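Local coordinates for protein cellulase (Uncultured bacterium, PDB 3WX5) that probably hydrolyses internal beta-1,4-glucosidic bonds of cellulose, as a family 12 endoglucanase, at residues V162-F173 against A199-Y209. Numbering follows the deposited sequence.
Sequences VSLAGATWEVWF and AFIDDAVARGY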
ATOM      1  N   VAL A 162       2.406   5.345 -18.988  1.00 15.39           N
ATOM      2  CA  VAL A 162       0.987   5.699 -19.094  1.00 14.16           C
ATOM      3  C   VAL A 162       0.686   7.022 -18.359  1.00 13.81           C
ATOM      4  O   VAL A 162       1.290   7.295 -17.326  1.00 11.93           O
ATOM      5  CB  VAL A 162       0.106   4.515 -18.566  1.00 13.24           C
ATOM      6  CG1 VAL A 162       0.360   4.283 -17.060  1.00 15.86           C
ATOM      7  CG2 VAL A 162      -1.360   4.728 -18.862  1.00 16.76           C
ATOM      8  N   SER A 163      -0.188   7.861 -18.935  1.00 12.61           N
ATOM      9  CA  SER A 163      -0.733   9.046 -18.229  1.00 11.92           C
ATOM     10  C   SER A 163      -2.004   8.635 -17.492  1.00 12.52           C
ATOM     11  O   SER A 163      -2.967   8.169 -18.128  1.00 10.58           O
ATOM     12  CB  SER A 163      -1.076  10.167 -19.205  1.00 14.26           C
ATOM     13  OG  SER A 163      -1.573  11.303 -18.482  1.00 22.82           O
ATOM     14  N   LEU A 164      -1.973   8.748 -16.167  1.00 11.35           N
ATOM     15  CA  LEU A 164      -3.137   8.400 -15.317  1.00 10.42           C
ATOM     16  C   LEU A 164      -3.193   9.343 -14.143  1.00 12.17           C
ATOM     17  O   LEU A 164      -2.159   9.715 -13.595  1.00 11.44           O
ATOM     18  CB  LEU A 164      -3.002   6.970 -14.779  1.00 10.90           C
ATOM     19  CG  LEU A 164      -3.077   5.800 -15.775  1.00 12.32           C
ATOM     20  CD1 LEU A 164      -2.671   4.480 -15.051  1.00 10.22           C
ATOM     21  CD2 LEU A 164      -4.500   5.711 -16.393  1.00 13.16           C
ATOM     22  N   ALA A 165      -4.400   9.786 -13.809  1.00 12.27           N
ATOM     23  CA  ALA A 165      -4.673  10.442 -12.519  1.00 12.41           C
ATOM     24  C   ALA A 165      -3.890  11.739 -12.372  1.00 13.65           C
ATOM     25  O   ALA A 165      -3.580  12.153 -11.254  1.00 13.53           O
ATOM     26  CB  ALA A 165      -4.349   9.490 -11.332  1.00 10.32           C
ATOM     27  N   GLY A 166      -3.477  12.320 -13.498  1.00 12.46           N
ATOM     28  CA  GLY A 166      -2.869  13.644 -13.455  1.00 13.95           C
ATOM     29  C   GLY A 166      -1.352  13.597 -13.477  1.00 13.07           C
ATOM     30  O   GLY A 166      -0.699  14.603 -13.225  1.00 12.75           O
ATOM     31  N   ALA A 167      -0.789  12.413 -13.724  1.00 12.61           N
ATOM     32  CA  ALA A 167       0.661  12.239 -13.766  1.00 13.18           C
ATOM     33  C   ALA A 167       1.014  11.104 -14.703  1.00 13.07           C
ATOM     34  O   ALA A 167       0.132  10.562 -15.363  1.00 10.63           O
ATOM     35  CB  ALA A 167       1.209  11.970 -12.354  1.00 13.70           C
ATOM     36  N   THR A 168       2.319  10.846 -14.834  1.00 11.93           N
ATOM     37  CA  THR A 168       2.866   9.844 -15.732  1.00 12.61           C
ATOM     38  C   THR A 168       3.520   8.731 -14.908  1.00  9.31           C
ATOM     39  O   THR A 168       4.180   9.022 -13.892  1.00 10.81           O
ATOM     40  CB  THR A 168       3.927  10.536 -16.669  1.00 10.40           C
ATOM     41  OG1 THR A 168       3.194  11.441 -17.516  1.00 22.52           O
ATOM     42  CG2 THR A 168       4.585   9.528 -17.564  1.00 23.56           C
ATOM     43  N   TRP A 169       3.370   7.485 -15.371  1.00  9.93           N
ATOM     44  CA  TRP A 169       3.806   6.283 -14.635  1.00  8.75           C
ATOM     45  C   TRP A 169       4.425   5.239 -15.559  1.00  8.95           C
ATOM     46  O   TRP A 169       3.914   4.966 -16.632  1.00 12.94           O
ATOM     47  CB  TRP A 169       2.611   5.636 -13.894  1.00  8.69           C
ATOM     48  CG  TRP A 169       1.720   6.669 -13.185  1.00  9.08           C
ATOM     49  CD1 TRP A 169       0.735   7.440 -13.765  1.00  8.53           C
ATOM     50  CD2 TRP A 169       1.776   7.068 -11.801  1.00  7.78           C
ATOM     51  NE1 TRP A 169       0.240   8.345 -12.838  1.00  7.95           N
ATOM     52  CE2 TRP A 169       0.845   8.124 -11.627  1.00 10.17           C
ATOM     53  CE3 TRP A 169       2.510   6.629 -10.686  1.00  7.86           C
ATOM     54  CZ2 TRP A 169       0.586   8.700 -10.375  1.00 12.64           C
ATOM     55  CZ3 TRP A 169       2.305   7.259  -9.462  1.00  9.34           C
ATOM     56  CH2 TRP A 169       1.350   8.295  -9.322  1.00 10.42           C
ATOM     57  N   GLU A 170       5.471   4.587 -15.066  1.00  9.88           N
ATOM     58  CA  GLU A 170       5.929   3.294 -15.587  1.00 11.36           C
ATOM     59  C   GLU A 170       5.001   2.188 -15.160  1.00 12.28           C
ATOM     60  O   GLU A 170       4.631   2.133 -13.990  1.00 13.07           O
ATOM     61  CB  GLU A 170       7.314   2.980 -15.006  1.00 11.09           C
ATOM     62  CG  GLU A 170       8.351   4.097 -15.246  1.00 10.17           C
ATOM     63  CD  GLU A 170       9.668   3.815 -14.566  1.00 15.82           C
ATOM     64  OE1 GLU A 170       9.825   2.710 -14.026  1.00 13.35           O
ATOM     65  OE2 GLU A 170      10.538   4.713 -14.521  1.00 16.15           O
ATOM     66  N   VAL A 171       4.669   1.269 -16.075  1.00 11.31           N
ATOM     67  CA  VAL A 171       3.839   0.125 -15.709  1.00 12.45           C
ATOM     68  C   VAL A 171       4.710  -1.130 -15.673  1.00 12.82           C
ATOM     69  O   VAL A 171       5.447  -1.400 -16.634  1.00 11.92           O
ATOM     70  CB  VAL A 171       2.667  -0.073 -16.708  1.00 12.47           C
ATOM     71  CG1 VAL A 171       1.719  -1.126 -16.211  1.00 12.91           C
ATOM     72  CG2 VAL A 171       1.898   1.261 -16.924  1.00 11.46           C
ATOM     73  N   TRP A 172       4.726  -1.803 -14.519  1.00 11.14           N
ATOM     74  CA  TRP A 172       5.495  -3.057 -14.322  1.00  9.48           C
ATOM     75  C   TRP A 172       4.543  -4.188 -14.046  1.00 11.45           C
ATOM     76  O   TRP A 172       3.529  -3.976 -13.369  1.00  9.65           O
ATOM     77  CB  TRP A 172       6.418  -2.917 -13.112  1.00  9.20           C
ATOM     78  CG  TRP A 172       7.501  -1.908 -13.328  1.00  9.49           C
ATOM     79  CD1 TRP A 172       7.374  -0.538 -13.379  1.00 10.11           C
ATOM     80  CD2 TRP A 172       8.865  -2.200 -13.581  1.00 14.39           C
ATOM     81  NE1 TRP A 172       8.606   0.042 -13.652  1.00 13.70           N
ATOM     82  CE2 TRP A 172       9.538  -0.966 -13.758  1.00 13.16           C
ATOM     83  CE3 TRP A 172       9.613  -3.395 -13.586  1.00 17.13           C
ATOM     84  CZ2 TRP A 172      10.922  -0.897 -13.981  1.00 18.14           C
ATOM     85  CZ3 TRP A 172      10.969  -3.329 -13.847  1.00 19.90           C
ATOM     86  CH2 TRP A 172      11.618  -2.087 -14.026  1.00 18.36           C
ATOM     87  N   PHE A 173       4.843  -5.383 -14.568  1.00  9.22           N
ATOM     88  CA  PHE A 173       3.928  -6.515 -14.417  1.00  9.82           C
ATOM     89  C   PHE A 173       4.719  -7.773 -14.057  1.00 12.11           C
ATOM     90  O   PHE A 173       5.726  -8.065 -14.702  1.00 11.19           O
ATOM     91  CB  PHE A 173       3.156  -6.775 -15.728  1.00  9.73           C
ATOM     92  CG  PHE A 173       2.277  -8.004 -15.676  1.00 10.52           C
ATOM     93  CD1 PHE A 173       1.249  -8.086 -14.754  1.00 13.40           C
ATOM     94  CD2 PHE A 173       2.578  -9.122 -16.442  1.00 15.56           C
ATOM     95  CE1 PHE A 173       0.465  -9.224 -14.654  1.00 15.59           C
ATOM     96  CE2 PHE A 173       1.799 -10.264 -16.354  1.00 16.79           C
ATOM     97  CZ  PHE A 173       0.756 -10.318 -15.434  1.00 15.44           C
ATOM     98  N   ALA A 199      -8.461   5.079 -11.540  1.00  8.38           N
ATOM     99  CA  ALA A 199      -7.784   5.203 -12.858  1.00  8.25           C
ATOM    100  C   ALA A 199      -6.779   4.066 -13.022  1.00  9.83           C
ATOM    101  O   ALA A 199      -6.688   3.453 -14.101  1.00 12.48           O
ATOM    102  CB  ALA A 199      -7.093   6.554 -13.000  1.00 10.48           C
ATOM    103  N   PHE A 200      -6.014   3.772 -11.963  1.00  9.51           N
ATOM    104  CA  PHE A 200      -5.037   2.672 -12.031  1.00  9.23           C
ATOM    105  C   PHE A 200      -5.704   1.324 -12.167  1.00 10.17           C
ATOM    106  O   PHE A 200      -5.255   0.468 -12.926  1.00 11.33           O
ATOM    107  CB  PHE A 200      -4.111   2.686 -10.794  1.00 10.45           C
ATOM    108  CG  PHE A 200      -3.347   3.963 -10.636  1.00  8.18           C
ATOM    109  CD1 PHE A 200      -3.912   5.043  -9.970  1.00  8.42           C
ATOM    110  CD2 PHE A 200      -2.142   4.158 -11.333  1.00  8.07           C
ATOM    111  CE1 PHE A 200      -3.278   6.275  -9.889  1.00  7.91           C
ATOM    112  CE2 PHE A 200      -1.455   5.362 -11.194  1.00 11.73           C
ATOM    113  CZ  PHE A 200      -2.030   6.433 -10.474  1.00 12.56           C
ATOM    114  N   ILE A 201      -6.724   1.095 -11.345  1.00  9.93           N
ATOM    115  CA  ILE A 201      -7.504  -0.093 -11.470  1.00  9.93           C
ATOM    116  C   ILE A 201      -8.026  -0.333 -12.883  1.00 10.47           C
ATOM    117  O   ILE A 201      -7.842  -1.422 -13.437  1.00 12.74           O
ATOM    118  CB  ILE A 201      -8.684  -0.096 -10.468  1.00  8.69           C
ATOM    119  CG1 ILE A 201      -8.125  -0.007  -9.041  1.00 11.15           C
ATOM    120  CG2 ILE A 201      -9.496  -1.352 -10.677  1.00  9.03           C
ATOM    121  CD1 ILE A 201      -9.223   0.010  -7.898  1.00  9.34           C
ATOM    122  N   ASP A 202      -8.608   0.698 -13.501  1.00  9.67           N
ATOM    123  CA  ASP A 202      -9.197   0.547 -14.832  1.00 10.23           C
ATOM    124  C   ASP A 202      -8.110   0.306 -15.881  1.00 11.82           C
ATOM    125  O   ASP A 202      -8.344  -0.407 -16.849  1.00 10.60           O
ATOM    126  CB  ASP A 202     -10.028   1.793 -15.218  1.00 10.80           C
ATOM    127  CG  ASP A 202     -11.393   1.841 -14.516  1.00 14.88           C
ATOM    128  OD1 ASP A 202     -11.725   0.891 -13.769  1.00 13.71           O
ATOM    129  OD2 ASP A 202     -12.090   2.877 -14.637  1.00 14.67           O
ATOM    130  N   ASP A 203      -6.915   0.866 -15.670  1.00 10.16           N
ATOM    131  CA  ASP A 203      -5.810   0.615 -16.616  1.00 11.59           C
ATOM    132  C   ASP A 203      -5.373  -0.845 -16.510  1.00 11.69           C
ATOM    133  O   ASP A 203      -5.175  -1.532 -17.518  1.00  9.92           O
ATOM    134  CB  ASP A 203      -4.635   1.563 -16.338  1.00 10.51           C
ATOM    135  CG  ASP A 203      -3.433   1.274 -17.222  1.00 14.19           C
ATOM    136  OD1 ASP A 203      -3.408   1.744 -18.394  1.00 12.85           O
ATOM    137  OD2 ASP A 203      -2.553   0.505 -16.783  1.00 13.88           O
ATOM    138  N   ALA A 204      -5.219  -1.328 -15.273  1.00 11.20           N
ATOM    139  CA  ALA A 204      -4.881  -2.741 -15.062  1.00 10.95           C
ATOM    140  C   ALA A 204      -5.939  -3.689 -15.655  1.00 11.93           C
ATOM    141  O   ALA A 204      -5.592  -4.721 -16.256  1.00 13.01           O
ATOM    142  CB  ALA A 204      -4.702  -3.018 -13.562  1.00 10.21           C
ATOM    143  N   VAL A 205      -7.225  -3.339 -15.504  1.00 12.56           N
ATOM    144  CA  VAL A 205      -8.283  -4.116 -16.123  1.00 12.13           C
ATOM    145  C   VAL A 205      -8.125  -4.110 -17.645  1.00 13.68           C
ATOM    146  O   VAL A 205      -8.284  -5.155 -18.317  1.00 12.29           O
ATOM    147  CB  VAL A 205      -9.682  -3.575 -15.746  1.00 13.98           C
ATOM    148  CG1 VAL A 205     -10.758  -4.155 -16.689  1.00 15.66           C
ATOM    149  CG2 VAL A 205      -9.994  -3.918 -14.251  1.00  8.30           C
ATOM    150  N   ALA A 206      -7.916  -2.924 -18.201  1.00 12.56           N
ATOM    151  CA  ALA A 206      -7.762  -2.825 -19.669  1.00 13.59           C
ATOM    152  C   ALA A 206      -6.610  -3.672 -20.173  1.00 15.09           C
ATOM    153  O   ALA A 206      -6.709  -4.248 -21.262  1.00 12.34           O
ATOM    154  CB  ALA A 206      -7.601  -1.375 -20.124  1.00 11.42           C
ATOM    155  N   ARG A 207      -5.541  -3.783 -19.379  1.00 12.58           N
ATOM    156  CA  ARG A 207      -4.375  -4.589 -19.775  1.00 15.19           C
ATOM    157  C   ARG A 207      -4.571  -6.089 -19.630  1.00 15.83           C
ATOM    158  O   ARG A 207      -3.722  -6.870 -20.060  1.00 14.03           O
ATOM    159  CB  ARG A 207      -3.102  -4.153 -19.021  1.00 14.05           C
ATOM    160  CG  ARG A 207      -2.704  -2.717 -19.319  1.00 16.04           C
ATOM    161  CD  ARG A 207      -1.487  -2.257 -18.547  1.00 13.98           C
ATOM    162  NE  ARG A 207      -1.282  -0.834 -18.755  1.00 12.60           N
ATOM    163  CZ  ARG A 207      -0.713  -0.318 -19.842  1.00 17.89           C
ATOM    164  NH1 ARG A 207      -0.268  -1.113 -20.805  1.00 16.20           N
ATOM    165  NH2 ARG A 207      -0.701   0.992 -20.020  1.00 18.38           N
ATOM    166  N   GLY A 208      -5.666  -6.488 -18.986  1.00 12.79           N
ATOM    167  CA  GLY A 208      -5.928  -7.885 -18.741  1.00 13.75           C
ATOM    168  C   GLY A 208      -5.280  -8.403 -17.469  1.00 14.07           C
ATOM    169  O   GLY A 208      -5.239  -9.607 -17.250  1.00 15.05           O
ATOM    170  N   TYR A 209      -4.790  -7.498 -16.619  1.00 10.65           N
ATOM    171  CA  TYR A 209      -4.081  -7.909 -15.397  1.00  9.24           C
ATOM    172  C   TYR A 209      -5.021  -8.089 -14.212  1.00 10.26           C
ATOM    173  O   TYR A 209      -4.666  -8.749 -13.230  1.00 11.49           O
ATOM    174  CB  TYR A 209      -3.003  -6.882 -15.018  1.00  8.50           C
ATOM    175  CG  TYR A 209      -1.935  -6.669 -16.095  1.00  9.84           C
ATOM    176  CD1 TYR A 209      -1.548  -7.704 -16.926  1.00 11.15           C
ATOM    177  CD2 TYR A 209      -1.190  -5.499 -16.123  1.00 10.84           C
ATOM    178  CE1 TYR A 209      -0.538  -7.512 -17.904  1.00 12.67           C
ATOM    179  CE2 TYR A 209      -0.168  -5.299 -17.085  1.00 11.96           C
ATOM    180  CZ  TYR A 209       0.126  -6.299 -17.965  1.00 12.19           C
ATOM    181  OH  TYR A 209       1.156  -6.127 -18.873  1.00 16.48           O
TER
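Phe-200 presents the edge of its ring to the indole face of Trp-169, and this T-shaped pair joins the single helix of a family 12 beta-jelly-roll to a beta hairpin of its larger sheet. It is a worked example of a helix packing on a sheet mainly through side chains, with no hydrogen bond between 162-173 and 199-209. The Phe-200 side chain can be followed outward. CB leaves the helix with CG anti to the carbonyl carbon (chi1 -59°), which turns the ring toward the hairpin; CD2 then meets Leu-164 CD1 at 3.8 Å, CE1 lies 3.7 Å from Ala-165 CB, CE2 sits over the centre of the indole, and CZ reaches Trp-169 CZ2 at 3.5 Å. The planes stand at 85°. Trp-169 NE1 is held by Leu-164 O at 2.9 Å, an oxygen that also accepts from Ala-167 N on the opposite face of its carbonyl plane, inside the type I' turn. Were Trp-169 an alanine, the Phe-200 edge would probably lose its aromatic face, and Leu-164 O the indole N-H, keeping Ala-167 N. Farther along, the extended Arg-207 lays its guanidinium face against Val-171 CG2, while its NE makes a salt bridge to Asp-203 OD2 at 2.7 Å, an oxygen also bonded by Tyr-183 OH, on the strand 179-185 that pairs with 167-175. Past the Schellman motif at Gly-208, Arg-207 CB lies over one face of the Tyr-209 ring, toward the rim; the other face forms an offset stack with Phe-173, planes 4° apart, in which Phe-173 CE1 comes 3.4 Å from Tyr-209 CD1.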